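Local coordinates for protein beta-fructofuranosidase (Bifidobacterium adolescentis, PDB 6NOB) that probably hydrolyses terminal beta-fructofuranosides such as sucrose, releasing fructose, at residues Phe267-Val272 with Glu375-Phe380; Phe145-Pro150 with Met158-Ala163; Gly140-Phe145 with Arg166-Trp171. All blocks are in the same frame, centred on the assembly; numbering follows the deposited sequence.

Interaction 1 (Phe267-Val272 with Glu375-Phe380); sequences FRDPKV and ECPDLF
R268 grips E375 side-on in a salt bridge, with NE and NH2 both bonded to OE2. R268 NH2 lies 3.0 Å from E375 OE2, and R268 NE lies 3.2 Å from the same oxygen. The carboxylate sits at the guanidinium edge, its plane turned 85° from that of the guanidinium. NE uses the anti lone pair of OE2, while NH2 comes in from above the carboxylate plane. R268 CG sits between its backbone N and carbonyl carbon (chi1 61°), and the extended chain beyond it carries the guanidinium to E375. R268 NH1 is held by D266 and E236. D269 OD2 accepts a hydrogen bond from the backbone N of C376 at 2.7 Å. The flank of D269 rests on the P377 ring, with D269 CB 3.5 Å from P377 CD. Farther on, the K271 and D378 side chains cross. A water bridges K271 NZ and D378 OD1, which are 4.2 Å apart. S440 takes a bond from K271 NZ on its backbone O and meets D378 OD2 through its OG. The strands run nearly parallel but belong to different sheets. The sequences RDP and EC match signature motifs of family 32, consistent with an active site at the centre of its five-bladed beta-propeller.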
loop_
_atom_site.group_PDB
_atom_site.type_symbol
_atom_site.label_atom_id
_atom_site.label_comp_id
_atom_site.label_asym_id
_atom_site.label_seq_id
_atom_site.Cartn_x
_atom_site.Cartn_y
_atom_site.Cartn_z
ATOM N N PHE A 267 7.083 -15.009 7.687
ATOM C CA PHE A 267 6.391 -14.784 8.949
ATOM C C PHE A 267 6.407 -13.288 9.236
ATOM O O PHE A 267 7.290 -12.804 9.953
ATOM C CB PHE A 267 7.072 -15.593 10.061
ATOM C CG PHE A 267 6.601 -15.267 11.453
ATOM C CD1 PHE A 267 5.296 -15.527 11.841
ATOM C CD2 PHE A 267 7.480 -14.739 12.388
ATOM C CE1 PHE A 267 4.869 -15.240 13.129
ATOM C CE2 PHE A 267 7.061 -14.456 13.674
ATOM C CZ PHE A 267 5.752 -14.704 14.043
ATOM N N ARG A 268 5.457 -12.539 8.676
ATOM C CA ARG A 268 5.635 -11.098 8.569
ATOM C C ARG A 268 4.299 -10.364 8.614
ATOM O O ARG A 268 3.222 -10.966 8.682
ATOM C CB ARG A 268 6.389 -10.753 7.284
ATOM C CG ARG A 268 5.687 -11.188 6.011
ATOM C CD ARG A 268 6.447 -10.674 4.793
ATOM N NE ARG A 268 6.063 -11.355 3.561
ATOM C CZ ARG A 268 6.582 -12.508 3.153
ATOM N NH1 ARG A 268 7.506 -13.118 3.884
ATOM N NH2 ARG A 268 6.174 -13.054 2.014
ATOM N N ASP A 269 4.397 -9.032 8.579
ATOM C CA ASP A 269 3.298 -8.077 8.475
ATOM C C ASP A 269 2.376 -8.135 9.690
ATOM O O ASP A 269 1.172 -8.381 9.542
ATOM C CB ASP A 269 2.505 -8.329 7.190
ATOM C CG ASP A 269 3.391 -8.404 5.956
ATOM O OD1 ASP A 269 4.507 -7.839 5.977
ATOM O OD2 ASP A 269 2.971 -9.032 4.962
ATOM N N PRO A 270 2.884 -7.882 10.898
ATOM C CA PRO A 270 2.027 -7.976 12.085
ATOM C C PRO A 270 0.980 -6.877 12.101
ATOM O O PRO A 270 1.266 -5.716 11.801
ATOM C CB PRO A 270 3.012 -7.815 13.247
ATOM C CG PRO A 270 4.106 -6.973 12.673
ATOM C CD PRO A 270 4.237 -7.401 11.234
ATOM N N LYS A 271 -0.245 -7.256 12.460
ATOM C CA LYS A 271 -1.359 -6.321 12.583
ATOM C C LYS A 271 -1.969 -6.504 13.966
ATOM O O LYS A 271 -2.506 -7.573 14.274
ATOM C CB LYS A 271 -2.395 -6.549 11.482
ATOM C CG LYS A 271 -2.872 -5.275 10.803
ATOM C CD LYS A 271 -3.565 -4.359 11.795
ATOM C CE LYS A 271 -4.002 -3.063 11.144
ATOM N NZ LYS A 271 -4.660 -2.157 12.131
ATOM N N VAL A 272 -1.879 -5.471 14.799
ATOM C CA VAL A 272 -2.308 -5.536 16.191
ATOM C C VAL A 272 -3.644 -4.812 16.312
ATOM O O VAL A 272 -3.740 -3.613 16.022
ATOM C CB VAL A 272 -1.251 -4.933 17.132
ATOM C CG1 VAL A 272 -1.704 -5.013 18.584
ATOM C CG2 VAL A 272 0.081 -5.647 16.958
ATOM N N GLU A 375 0.236 -12.591 2.891
ATOM C CA GLU A 375 0.930 -11.323 3.040
ATOM C C GLU A 375 -0.072 -10.277 3.509
ATOM O O GLU A 375 -1.233 -10.291 3.092
ATOM C CB GLU A 375 1.601 -10.881 1.730
ATOM C CG GLU A 375 2.948 -11.553 1.478
ATOM C CD GLU A 375 3.765 -10.870 0.397
ATOM O OE1 GLU A 375 3.197 -10.541 -0.666
ATOM O OE2 GLU A 375 4.979 -10.666 0.610
ATOM N N CYS A 376 0.381 -9.392 4.398
ATOM C CA CYS A 376 -0.387 -8.259 4.905
ATOM C C CYS A 376 -1.747 -8.679 5.456
ATOM O O CYS A 376 -2.786 -8.341 4.874
ATOM C CB CYS A 376 -0.562 -7.209 3.805
ATOM S SG CYS A 376 1.013 -6.580 3.157
ATOM N N PRO A 377 -1.785 -9.399 6.574
ATOM C CA PRO A 377 -3.065 -9.801 7.157
ATOM C C PRO A 377 -3.680 -8.672 7.974
ATOM O O PRO A 377 -3.046 -7.659 8.272
ATOM C CB PRO A 377 -2.679 -10.979 8.050
ATOM C CG PRO A 377 -1.308 -10.614 8.527
ATOM C CD PRO A 377 -0.647 -9.889 7.371
ATOM N N ASP A 378 -4.941 -8.875 8.340
ATOM C CA ASP A 378 -5.666 -7.925 9.168
ATOM C C ASP A 378 -6.860 -8.646 9.772
ATOM O O ASP A 378 -7.485 -9.481 9.113
ATOM C CB ASP A 378 -6.122 -6.702 8.361
ATOM C CG ASP A 378 -6.303 -5.464 9.226
ATOM O OD1 ASP A 378 -6.415 -5.610 10.462
ATOM O OD2 ASP A 378 -6.330 -4.344 8.669
ATOM N N LEU A 379 -7.157 -8.330 11.029
ATOM C CA LEU A 379 -8.277 -8.935 11.741
ATOM C C LEU A 379 -8.962 -7.844 12.544
ATOM O O LEU A 379 -8.331 -7.210 13.395
ATOM C CB LEU A 379 -7.808 -10.071 12.656
ATOM C CG LEU A 379 -8.897 -10.904 13.333
ATOM C CD1 LEU A 379 -9.658 -11.734 12.308
ATOM C CD2 LEU A 379 -8.290 -11.789 14.406
ATOM N N PHE A 380 -10.242 -7.617 12.265
ATOM C CA PHE A 380 -10.987 -6.562 12.930
ATOM C C PHE A 380 -12.460 -6.938 12.940
ATOM O O PHE A 380 -12.873 -7.936 12.344
ATOM C CB PHE A 380 -10.771 -5.210 12.241
ATOM C CG PHE A 380 -11.084 -5.226 10.771
ATOM C CD1 PHE A 380 -12.366 -4.952 10.318
ATOM C CD2 PHE A 380 -10.098 -5.525 9.842
ATOM C CE1 PHE A 380 -12.657 -4.974 8.963
ATOM C CE2 PHE A 380 -10.383 -5.547 8.487
ATOM C CZ PHE A 380 -11.664 -5.272 8.047
HETATM O O HOH W 1 -6.897 -3.701 12.480
#

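Interaction 2 (Phe145-Pro150 with Met158-Ala163); sequences FFQLNP and MHWGHA
L148 O takes two donors from H159. The backbone N of H159 binds L148 O at 2.8 Å, and H159 ND1 adds a weak bond. L148 N returns a bond to H159 O. The F146-G161 pair is doubly bonded in the same way, with G161 N 2.7 Å from F146 O. These are the hydrogen-bonded pairs of an antiparallel hairpin. Q147-W160 is the non-hydrogen-bonded pair between them, and F145-H162 is the next one, beyond F146-G161.

F146 CG lies between its backbone N and carbonyl carbon (chi1 51°). This folds the ring over G161, whose CA is 3.6 Å from the F146 ring centroid. A CB at residue 161 would run into that ring. With an alanine in place of F146, G161 CA would probably lose the ring face it packs against, and a gap would be likely to open between them.

The F145 and H162 rings form an offset stack, centroids 3.9 Å apart and planes at 13°. W160 joins the cluster obliquely, with W160 CE3 3.6 Å from F145 CB. At the other end P150 CD sits over the H159 ring face, 3.5 Å from its centroid. The Q147 side chain crosses M158 at about a right angle, with Q147 OE1 3.2 Å from M158 SD. Q147 NE2 and W160 NE1 are both donors and do not bond each other. Q147 NE2 goes to A194 O and N133 OD1, W160 NE1 to F195 O.

H162 NE2 bonds H143 ND1 on the preceding part of the first strand. Strand 141-149 lies between strands 127-138 and 159-165. Q147, M158 and W160 pack on strand 190-202, while F145 and W160 also touch strand 216-227.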
loop_
_atom_site.group_PDB
_atom_site.type_symbol
_atom_site.label_atom_id
_atom_site.label_comp_id
_atom_site.label_asym_id
_atom_site.label_seq_id
_atom_site.Cartn_x
_atom_site.Cartn_y
_atom_site.Cartn_z
ATOM N N PHE A 145 2.510 5.617 6.943
ATOM C CA PHE A 145 3.851 5.119 6.683
ATOM C C PHE A 145 3.805 4.196 5.473
ATOM O O PHE A 145 2.738 3.723 5.070
ATOM C CB PHE A 145 4.419 4.378 7.899
ATOM C CG PHE A 145 4.456 5.204 9.160
ATOM C CD1 PHE A 145 3.339 5.302 9.979
ATOM C CD2 PHE A 145 5.613 5.871 9.535
ATOM C CE1 PHE A 145 3.377 6.057 11.139
ATOM C CE2 PHE A 145 5.657 6.626 10.695
ATOM C CZ PHE A 145 4.540 6.719 11.497
ATOM N N PHE A 146 4.971 3.944 4.883
ATOM C CA PHE A 146 4.978 3.092 3.703
ATOM C C PHE A 146 6.356 2.497 3.466
ATOM O O PHE A 146 7.383 3.125 3.738
ATOM C CB PHE A 146 4.511 3.848 2.453
ATOM C CG PHE A 146 5.224 5.149 2.210
ATOM C CD1 PHE A 146 4.732 6.336 2.736
ATOM C CD2 PHE A 146 6.372 5.190 1.432
ATOM C CE1 PHE A 146 5.381 7.537 2.504
ATOM C CE2 PHE A 146 7.023 6.388 1.189
ATOM C CZ PHE A 146 6.529 7.563 1.727
ATOM N N GLN A 147 6.348 1.266 2.953
ATOM C CA GLN A 147 7.557 0.620 2.470
ATOM C C GLN A 147 8.200 1.465 1.378
ATOM O O GLN A 147 7.521 1.919 0.454
ATOM C CB GLN A 147 7.214 -0.767 1.933
ATOM C CG GLN A 147 6.730 -1.745 2.986
ATOM C CD GLN A 147 7.844 -2.208 3.900
ATOM O OE1 GLN A 147 8.556 -3.160 3.591
ATOM N NE2 GLN A 147 8.001 -1.534 5.035
ATOM N N LEU A 148 9.514 1.669 1.478
ATOM C CA LEU A 148 10.192 2.642 0.633
ATOM C C LEU A 148 11.605 2.179 0.306
ATOM O O LEU A 148 12.319 1.671 1.175
ATOM C CB LEU A 148 10.243 4.014 1.318
ATOM C CG LEU A 148 11.257 5.041 0.808
ATOM C CD1 LEU A 148 10.796 5.657 -0.507
ATOM C CD2 LEU A 148 11.506 6.117 1.854
ATOM N N ASN A 149 11.998 2.363 -0.949
ATOM C CA ASN A 149 13.395 2.239 -1.364
ATOM C C ASN A 149 13.822 3.553 -1.998
ATOM O O ASN A 149 13.418 3.844 -3.140
ATOM C CB ASN A 149 13.592 1.087 -2.350
ATOM C CG ASN A 149 14.931 1.164 -3.074
ATOM O OD1 ASN A 149 15.946 1.558 -2.495
ATOM N ND2 ASN A 149 14.936 0.794 -4.352
ATOM N N PRO A 150 14.630 4.374 -1.325
ATOM C CA PRO A 150 15.010 5.676 -1.882
ATOM C C PRO A 150 16.163 5.635 -2.873
ATOM O O PRO A 150 16.618 6.701 -3.300
ATOM C CB PRO A 150 15.408 6.467 -0.627
ATOM C CG PRO A 150 15.970 5.433 0.281
ATOM C CD PRO A 150 15.186 4.166 0.023
ATOM N N MET A 158 14.495 -2.315 2.583
ATOM C CA MET A 158 13.253 -1.613 2.868
ATOM C C MET A 158 13.423 -0.568 3.963
ATOM O O MET A 158 13.960 -0.858 5.038
ATOM C CB MET A 158 12.166 -2.617 3.254
ATOM C CG MET A 158 11.404 -3.152 2.055
ATOM S SD MET A 158 10.413 -1.860 1.277
ATOM C CE MET A 158 11.357 -1.482 -0.195
ATOM N N HIS A 159 12.964 0.647 3.670
ATOM C CA HIS A 159 12.815 1.745 4.614
ATOM C C HIS A 159 11.332 1.957 4.902
ATOM O O HIS A 159 10.457 1.361 4.269
ATOM C CB HIS A 159 13.414 3.047 4.065
ATOM C CG HIS A 159 14.832 2.940 3.599
ATOM N ND1 HIS A 159 15.255 1.995 2.688
ATOM C CD2 HIS A 159 15.919 3.693 3.892
ATOM C CE1 HIS A 159 16.545 2.157 2.458
ATOM N NE2 HIS A 159 16.973 3.181 3.175
ATOM N N TRP A 160 11.053 2.849 5.849
ATOM C CA TRP A 160 9.701 3.334 6.105
ATOM C C TRP A 160 9.638 4.808 5.724
ATOM O O TRP A 160 10.305 5.643 6.344
ATOM C CB TRP A 160 9.309 3.145 7.568
ATOM C CG TRP A 160 8.729 1.804 7.890
ATOM C CD1 TRP A 160 9.131 0.595 7.404
ATOM C CD2 TRP A 160 7.642 1.538 8.782
ATOM N NE1 TRP A 160 8.362 -0.409 7.941
ATOM C CE2 TRP A 160 7.439 0.146 8.790
ATOM C CE3 TRP A 160 6.819 2.344 9.575
ATOM C CZ2 TRP A 160 6.446 -0.460 9.557
ATOM C CZ3 TRP A 160 5.834 1.743 10.333
ATOM C CH2 TRP A 160 5.656 0.355 10.322
ATOM N N GLY A 161 8.845 5.124 4.702
ATOM C CA GLY A 161 8.477 6.500 4.450
ATOM C C GLY A 161 7.370 6.944 5.386
ATOM O O GLY A 161 6.763 6.142 6.094
ATOM N N HIS A 162 7.097 8.248 5.389
ATOM C CA HIS A 162 6.156 8.795 6.359
ATOM C C HIS A 162 5.500 10.051 5.809
ATOM O O HIS A 162 6.185 10.951 5.313
ATOM C CB HIS A 162 6.867 9.099 7.685
ATOM C CG HIS A 162 5.938 9.416 8.817
ATOM N ND1 HIS A 162 6.373 9.972 10.001
ATOM C CD2 HIS A 162 4.600 9.257 8.946
ATOM C CE1 HIS A 162 5.343 10.140 10.811
ATOM N NE2 HIS A 162 4.256 9.714 10.195
ATOM N N ALA A 163 4.171 10.106 5.907
ATOM C CA ALA A 163 3.392 11.267 5.502
ATOM C C ALA A 163 2.225 11.436 6.463
ATOM O O ALA A 163 1.759 10.469 7.072
ATOM C CB ALA A 163 2.877 11.139 4.060
#

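Interaction 3 (Gly140-Phe145 with Arg166-Trp171); sequences GRYHLF and RDLVHW
Y142 turns its ring to L168 by placing CG beside the backbone N, opposite the carbonyl carbon (chi1 -58°). L144 does the reverse: its CG lies opposite the backbone N (chi1 169°), which brings CD2 over the face of W171.

L168 crosses Y142 at about a right angle. L168 CG sits over the ring centre, 3.6 Å from the Y142 centroid and only 8° off the normal, and L168 CD2 is 3.6 Å from Y142 CG. R166 O lies at the edge of the same ring, near its plane, with Y142 CE2 3.8 Å away. L144 CB lies above the rim of the indole on the same face as CD2, 3.4 Å from W171 CZ3. L144 CD2 stands 4.0 Å from the centroid of the W171 six-membered ring. F122 meets W171 edge-to-face.

At the outer end, R166 NH2 lies over one face of the R141 guanidinium, 3.2 Å from R141 NH2. The two nitrogens are donors and do not bond. Both groups gather at D87, which forms a salt bridge with R141 NH2 and a long, weak ion pair with R166.

D167 fixes the shape of the loop. D167 OD1 accepts hydrogen bonds from the backbone N atoms of V169 and H170, an Asx turn continued by an Asx motif. D167 OD2 is 2.6 Å from H170 ND1, which lines up with its syn lone pair. The loop also packs on helix 491-497 through D167, V169 and H170.

Between the two segments the buried part is CH-pi and apolar packing; the D167 side-chain bonds described here stay within the loop. The D167 carboxylate would probably favour a positively charged H170 ring, and D87 is likely to offset the charge of the paired arginines.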
loop_
_atom_site.group_PDB
_atom_site.type_symbol
_atom_site.label_atom_id
_atom_site.label_comp_id
_atom_site.label_asym_id
_atom_site.label_seq_id
_atom_site.Cartn_x
_atom_site.Cartn_y
_atom_site.Cartn_z
ATOM N N GLY A 140 -5.005 14.108 16.284
ATOM C CA GLY A 140 -5.721 14.889 15.301
ATOM C C GLY A 140 -5.311 14.679 13.859
ATOM O O GLY A 140 -5.961 15.234 12.963
ATOM N N ARG A 141 -4.265 13.903 13.593
ATOM C CA ARG A 141 -3.771 13.717 12.239
ATOM C C ARG A 141 -3.816 12.246 11.846
ATOM O O ARG A 141 -3.665 11.355 12.687
ATOM C CB ARG A 141 -2.337 14.235 12.096
ATOM C CG ARG A 141 -2.159 15.704 12.433
ATOM C CD ARG A 141 -0.687 16.078 12.421
ATOM N NE ARG A 141 -0.379 17.150 13.362
ATOM C CZ ARG A 141 -0.203 18.419 13.011
ATOM N NH1 ARG A 141 0.075 19.331 13.934
ATOM N NH2 ARG A 141 -0.302 18.777 11.736
ATOM N N TYR A 142 -4.032 12.004 10.555
ATOM C CA TYR A 142 -3.909 10.669 9.984
ATOM C C TYR A 142 -2.467 10.451 9.551
ATOM O O TYR A 142 -1.883 11.299 8.867
ATOM C CB TYR A 142 -4.848 10.490 8.792
ATOM C CG TYR A 142 -6.307 10.727 9.109
ATOM C CD1 TYR A 142 -7.078 9.738 9.702
ATOM C CD2 TYR A 142 -6.915 11.940 8.808
ATOM C CE1 TYR A 142 -8.411 9.948 9.990
ATOM C CE2 TYR A 142 -8.249 12.160 9.093
ATOM C CZ TYR A 142 -8.992 11.159 9.685
ATOM O OH TYR A 142 -10.319 11.369 9.973
ATOM N N HIS A 143 -1.896 9.318 9.946
ATOM C CA HIS A 143 -0.498 9.012 9.684
ATOM C C HIS A 143 -0.399 7.868 8.688
ATOM O O HIS A 143 -1.012 6.813 8.881
ATOM C CB HIS A 143 0.239 8.657 10.975
ATOM C CG HIS A 143 0.641 9.850 11.783
ATOM N ND1 HIS A 143 1.925 10.350 11.786
ATOM C CD2 HIS A 143 -0.077 10.655 12.602
ATOM C CE1 HIS A 143 1.984 11.404 12.579
ATOM N NE2 HIS A 143 0.782 11.611 13.087
ATOM N N LEU A 144 0.378 8.083 7.633
ATOM C CA LEU A 144 0.610 7.085 6.597
ATOM C C LEU A 144 2.106 6.809 6.521
ATOM O O LEU A 144 2.883 7.677 6.105
ATOM C CB LEU A 144 0.073 7.564 5.250
ATOM C CG LEU A 144 0.467 6.766 4.009
ATOM C CD1 LEU A 144 -0.025 5.331 4.108
ATOM C CD2 LEU A 144 -0.087 7.441 2.768
ATOM N N PHE A 145 2.510 5.617 6.943
ATOM C CA PHE A 145 3.851 5.119 6.683
ATOM C C PHE A 145 3.805 4.196 5.473
ATOM O O PHE A 145 2.738 3.723 5.070
ATOM C CB PHE A 145 4.419 4.378 7.899
ATOM C CG PHE A 145 4.456 5.204 9.160
ATOM C CD1 PHE A 145 3.339 5.302 9.979
ATOM C CD2 PHE A 145 5.613 5.871 9.535
ATOM C CE1 PHE A 145 3.377 6.057 11.139
ATOM C CE2 PHE A 145 5.657 6.626 10.695
ATOM C CZ PHE A 145 4.540 6.719 11.497
ATOM N N ARG A 166 -4.557 15.787 7.410
ATOM C CA ARG A 166 -5.716 16.167 8.202
ATOM C C ARG A 166 -7.036 15.746 7.570
ATOM O O ARG A 166 -8.083 15.900 8.209
ATOM C CB ARG A 166 -5.732 17.686 8.428
ATOM C CG ARG A 166 -4.539 18.227 9.206
ATOM C CD ARG A 166 -4.748 19.692 9.576
ATOM N NE ARG A 166 -3.782 20.170 10.562
ATOM C CZ ARG A 166 -3.811 19.863 11.856
ATOM N NH1 ARG A 166 -4.762 19.074 12.337
ATOM N NH2 ARG A 166 -2.886 20.348 12.675
ATOM N N ASP A 167 -7.025 15.227 6.335
ATOM C CA ASP A 167 -8.276 14.891 5.666
ATOM C C ASP A 167 -8.219 13.582 4.885
ATOM O O ASP A 167 -9.167 13.284 4.148
ATOM C CB ASP A 167 -8.702 16.035 4.730
ATOM C CG ASP A 167 -7.687 16.309 3.626
ATOM O OD1 ASP A 167 -6.685 15.569 3.514
ATOM O OD2 ASP A 167 -7.896 17.278 2.865
ATOM N N LEU A 168 -7.137 12.805 5.011
ATOM C CA LEU A 168 -6.940 11.539 4.304
ATOM C C LEU A 168 -6.830 11.718 2.792
ATOM O O LEU A 168 -6.749 10.728 2.056
ATOM C CB LEU A 168 -8.069 10.550 4.618
ATOM C CG LEU A 168 -8.103 9.935 6.013
ATOM C CD1 LEU A 168 -9.489 9.384 6.310
ATOM C CD2 LEU A 168 -7.044 8.850 6.135
ATOM N N VAL A 169 -6.816 12.965 2.323
ATOM C CA VAL A 169 -6.749 13.276 0.894
ATOM C C VAL A 169 -5.460 14.012 0.547
ATOM O O VAL A 169 -4.739 13.613 -0.374
ATOM C CB VAL A 169 -7.985 14.087 0.443
ATOM C CG1 VAL A 169 -7.812 14.559 -0.991
ATOM C CG2 VAL A 169 -9.249 13.252 0.592
ATOM N N HIS A 170 -5.150 15.086 1.270
ATOM C CA HIS A 170 -3.948 15.882 1.043
ATOM C C HIS A 170 -2.875 15.478 2.045
ATOM O O HIS A 170 -3.147 15.390 3.245
ATOM C CB HIS A 170 -4.243 17.378 1.173
ATOM C CG HIS A 170 -5.344 17.861 0.282
ATOM N ND1 HIS A 170 -6.660 17.920 0.690
ATOM C CD2 HIS A 170 -5.326 18.314 -0.994
ATOM C CE1 HIS A 170 -7.404 18.386 -0.297
ATOM N NE2 HIS A 170 -6.619 18.633 -1.330
ATOM N N TRP A 171 -1.652 15.268 1.561
ATOM C CA TRP A 171 -0.588 14.682 2.363
ATOM C C TRP A 171 0.602 15.624 2.477
ATOM O O TRP A 171 0.974 16.298 1.512
ATOM C CB TRP A 171 -0.159 13.337 1.770
ATOM C CG TRP A 171 -1.271 12.353 1.863
ATOM C CD1 TRP A 171 -2.196 12.062 0.901
ATOM C CD2 TRP A 171 -1.617 11.565 3.004
ATOM N NE1 TRP A 171 -3.083 11.124 1.368
ATOM C CE2 TRP A 171 -2.751 10.803 2.658
ATOM C CE3 TRP A 171 -1.068 11.417 4.281
ATOM C CZ2 TRP A 171 -3.350 9.910 3.544
ATOM C CZ3 TRP A 171 -1.665 10.533 5.161
ATOM C CH2 TRP A 171 -2.793 9.789 4.788
#

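How the interactions relate
Strand 141-149 comes first and serves two contacts. Interaction 3 opens at its start, and interaction 2 opens at F145, the residue they share. The chain turns and returns as strand 159-165, closing the hairpin of interaction 2. It then runs into the loop 166-171, which closes interaction 3. Interaction 2 is thus nested within interaction 3, and the two touch through the probable bond from A163 N to L144 O. Interaction 1 follows in series. It opens at 267-272 and closes about a hundred residues later at 375-380, joining the sheets that hold strands 268-273 and 377-382. Its centre lies about 18 Å from that of interaction 2 and about 21 Å from that of interaction 3.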